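Local structure of GH62 hydrolase (Scytalidium thermophilum, 4PVA) at residues 179-184 with 202-207. The protein is a fungal GH62 alpha-L-arabinofuranosidase that probably removes arabinose side groups from arabinoxylan during the breakdown of plant biomass. Sequence-based numbering, arbitrary orientation. Where two conformers were deposited one is given.
Sequences CHLFSS and RGMSEP. With PO4 (phosphate ion), chain G.
M204, a selenomethionine here, reaches from the loop segment 202-207 to the strand segment 179-184 and lays the end of its side chain against C179 and L181, showing how one long, flexible side chain can join a loop to a sheet face. The apolar part of the contact rests on its last two atoms. CE lies 3.9 Å from L181 CB and, more loosely, 4.4 Å from C179 CB, while SE touches the same L181 CB alongside. The chain of M204 bends at its second torsion (chi2 -69°) and then runs extended, which sets the methyl between the side chains of C179 and L181, both of which leave the strand on the same face. The methyl also meets the backbone, with CE 3.8 Å from C179 O.

The polar interaction lies on the other face of the strand, where H180 points away from the loop. Its NE2 donates a nearly straight hydrogen bond to phosphate O2 (2.9 Å, 166° at the hydrogen), and that oxygen sits in the ring plane at the edge. R192 bonds to ND1, so both ring nitrogens are engaged and the imidazole is held against rotation. The phosphate, probably from the crystallisation liquor, is also gripped by the backbone N-H groups of I261 and D262. Were H180 replaced by an alanine, R192 NH1 and phosphate O2 would probably each lose a partner.

Such alternation of side chains between two faces is characteristic of a beta-strand, here in a four-stranded antiparallel sheet, one blade of the five-bladed beta-propeller of GH62 enzymes; the loop linking strands 189-196 and 208-212 folds back over one face of that blade.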
ATOM      1  N   CYS A 179      -3.230  17.382  -2.142  1.00 12.43           N
ATOM      2  CA  CYS A 179      -2.628  16.152  -1.624  1.00 12.30           C
ATOM      3  C   CYS A 179      -3.661  15.497  -0.751  1.00 11.60           C
ATOM      4  O   CYS A 179      -4.170  16.091   0.190  1.00 11.87           O
ATOM      5  CB  CYS A 179      -1.400  16.460  -0.768  1.00 12.18           C
ATOM      6  SG  CYS A 179      -0.185  17.484  -1.635  1.00 14.17           S
ATOM      7  N   HIS A 180      -3.974  14.233  -1.050  1.00 11.29           N
ATOM      8  CA  HIS A 180      -5.062  13.500  -0.379  1.00 11.11           C
ATOM      9  C   HIS A 180      -4.454  12.388   0.445  1.00 10.67           C
ATOM     10  O   HIS A 180      -3.503  11.763   0.037  1.00 11.94           O
ATOM     11  CB  HIS A 180      -5.996  12.906  -1.430  1.00 11.33           C
ATOM     12  CG  HIS A 180      -6.598  13.919  -2.328  1.00 11.85           C
ATOM     13  ND1 HIS A 180      -7.837  14.467  -2.123  1.00 12.22           N
ATOM     14  CD2 HIS A 180      -6.123  14.454  -3.472  1.00 12.66           C
ATOM     15  CE1 HIS A 180      -8.099  15.310  -3.109  1.00 12.54           C
ATOM     16  NE2 HIS A 180      -7.085  15.304  -3.944  1.00 12.82           N
ATOM     17  N   LEU A 181      -5.015  12.160   1.614  1.00 10.11           N
ATOM     18  CA  LEU A 181      -4.597  11.120   2.533  1.00 10.07           C
ATOM     19  C   LEU A 181      -5.817  10.232   2.793  1.00  9.73           C
ATOM     20  O   LEU A 181      -6.800  10.670   3.398  1.00  9.93           O
ATOM     21  CB  LEU A 181      -4.103  11.722   3.845  1.00 10.62           C
ATOM     22  CG  LEU A 181      -3.796  10.774   4.985  1.00 11.15           C
ATOM     23  CD1 LEU A 181      -2.709   9.819   4.637  1.00 11.67           C
ATOM     24  CD2 LEU A 181      -3.385  11.620   6.177  1.00 11.60           C
ATOM     25  N   PHE A 182      -5.729   8.998   2.336  1.00  9.72           N
ATOM     26  CA  PHE A 182      -6.764   7.988   2.512  1.00  9.68           C
ATOM     27  C   PHE A 182      -6.409   7.075   3.651  1.00  9.65           C
ATOM     28  O   PHE A 182      -5.230   6.821   3.926  1.00  9.81           O
ATOM     29  CB  PHE A 182      -6.926   7.157   1.242  1.00  9.93           C
ATOM     30  CG  PHE A 182      -7.524   7.912   0.079  1.00  9.93           C
ATOM     31  CD1 PHE A 182      -6.710   8.690  -0.763  1.00 10.29           C
ATOM     32  CD2 PHE A 182      -8.873   7.808  -0.246  1.00 10.25           C
ATOM     33  CE1 PHE A 182      -7.229   9.347  -1.841  1.00 10.52           C
ATOM     34  CE2 PHE A 182      -9.398   8.459  -1.331  1.00 10.48           C
ATOM     35  CZ  PHE A 182      -8.584   9.246  -2.132  1.00 10.66           C
ATOM     36  N   SER A 183      -7.427   6.539   4.329  1.00  9.62           N
ATOM     37  CA  SER A 183      -7.231   5.587   5.398  1.00  9.75           C
ATOM     38  C   SER A 183      -8.490   4.753   5.587  1.00  9.82           C
ATOM     39  O   SER A 183      -9.570   5.099   5.109  1.00 10.06           O
ATOM     40  CB  SER A 183      -6.845   6.332   6.680  1.00  9.93           C
ATOM     41  OG  SER A 183      -7.863   7.193   7.151  1.00 10.23           O
ATOM     42  N   SER A 184      -8.351   3.656   6.307  1.00 10.22           N
ATOM     43  CA  SER A 184      -9.444   2.712   6.553  1.00 10.87           C
ATOM     44  C   SER A 184      -9.636   2.533   8.060  1.00 11.36           C
ATOM     45  O   SER A 184      -8.759   2.887   8.843  1.00 11.13           O
ATOM     46  CB  SER A 184      -9.105   1.351   5.916  1.00 11.56           C
ATOM     47  OG  SER A 184      -9.095   1.424   4.487  1.00 12.52           O
ATOM     48  N   ARG A 202       1.613  19.500   6.180  1.00 12.63           N
ATOM     49  CA  ARG A 202       0.723  20.156   7.123  1.00 12.66           C
ATOM     50  C   ARG A 202      -0.661  20.423   6.545  1.00 12.16           C
ATOM     51  O   ARG A 202      -0.795  20.483   5.341  1.00 12.51           O
ATOM     52  CB  ARG A 202       1.318  21.500   7.618  1.00 12.86           C
ATOM     53  CG  ARG A 202       2.681  21.357   8.240  1.00 13.33           C
ATOM     54  CD  ARG A 202       3.193  22.748   8.645  1.00 14.50           C
ATOM     55  NE  ARG A 202       4.566  22.747   9.068  1.00 16.27           N
ATOM     56  CZ  ARG A 202       4.970  22.312  10.257  1.00 17.50           C
ATOM     57  NH1 ARG A 202       4.087  21.896  11.160  1.00 17.38           N
ATOM     58  NH2 ARG A 202       6.270  22.353  10.549  1.00 19.37           N
ATOM     59  N   GLY A 203      -1.640  20.611   7.416  1.00 12.64           N
ATOM     60  CA  GLY A 203      -2.933  21.125   7.061  1.00 12.88           C
ATOM     61  C   GLY A 203      -3.958  20.113   6.601  1.00 12.66           C
ATOM     62  O   GLY A 203      -4.977  20.511   6.076  1.00 12.86           O
HETATM   63  N   MSE A 204      -3.745  18.816   6.842  1.00 12.47           N
HETATM   64  CA  MSE A 204      -4.760  17.810   6.421  1.00 12.29           C
HETATM   65  C   MSE A 204      -6.097  18.109   7.063  1.00 12.31           C
HETATM   66  O   MSE A 204      -6.201  18.317   8.262  1.00 12.91           O
HETATM   67  CB  MSE A 204      -4.334  16.369   6.763  1.00 12.65           C
HETATM   68  CG  MSE A 204      -3.219  15.846   5.896  1.00 12.96           C
HETATM   69 SE   MSE A 204      -3.876  15.594   4.064  0.64 12.97          SE
HETATM   70  CE  MSE A 204      -2.179  15.033   3.270  1.00 14.22           C
ATOM     71  N   SER A 205      -7.129  18.169   6.251  1.00 12.25           N
ATOM     72  CA  SER A 205      -8.477  18.487   6.668  1.00 12.18           C
ATOM     73  C   SER A 205      -9.124  17.378   7.506  1.00 11.97           C
ATOM     74  O   SER A 205      -8.614  16.250   7.580  1.00 11.79           O
ATOM     75  CB  SER A 205      -9.335  18.674   5.420  1.00 12.62           C
ATOM     76  OG  SER A 205      -9.350  17.463   4.658  1.00 12.70           O
ATOM     77  N   GLU A 206     -10.280  17.657   8.079  1.00 12.72           N
ATOM     78  CA  GLU A 206     -11.063  16.598   8.725  0.53 13.02           C
ATOM     79  C   GLU A 206     -11.417  15.612   7.626  1.00 12.79           C
ATOM     80  O   GLU A 206     -11.770  16.000   6.525  1.00 13.00           O
ATOM     81  CB  GLU A 206     -12.351  17.146   9.357  0.53 14.08           C
ATOM     82  CG  GLU A 206     -13.278  16.105   9.993  0.53 14.59           C
ATOM     83  CD  GLU A 206     -12.801  15.543  11.330  0.53 14.87           C
ATOM     84  OE1 GLU A 206     -13.473  14.545  11.845  0.53 12.49           O
ATOM     85  OE2 GLU A 206     -11.775  16.148  11.828  0.53 16.09           O
ATOM     86  N   PRO A 207     -11.310  14.314   7.898  1.00 11.97           N
ATOM     87  CA  PRO A 207     -11.627  13.365   6.830  1.00 11.94           C
ATOM     88  C   PRO A 207     -13.091  13.360   6.482  1.00 12.23           C
ATOM     89  O   PRO A 207     -13.945  13.704   7.299  1.00 12.69           O
ATOM     90  CB  PRO A 207     -11.234  11.999   7.421  1.00 11.94           C
ATOM     91  CG  PRO A 207     -10.413  12.309   8.638  1.00 12.05           C
ATOM     92  CD  PRO A 207     -10.825  13.644   9.117  1.00 12.25           C
TER
HETATM   93  P   PO4 G 506      -8.360  16.125  -7.428  0.75 15.88           P
HETATM   94  O1  PO4 G 506      -9.539  15.687  -6.603  0.75 16.88           O
HETATM   95  O2  PO4 G 506      -7.191  16.506  -6.547  0.75 12.82           O
HETATM   96  O3  PO4 G 506      -8.759  17.382  -8.198  0.75 17.34           O
HETATM   97  O4  PO4 G 506      -8.037  14.980  -8.430  0.75 13.29           O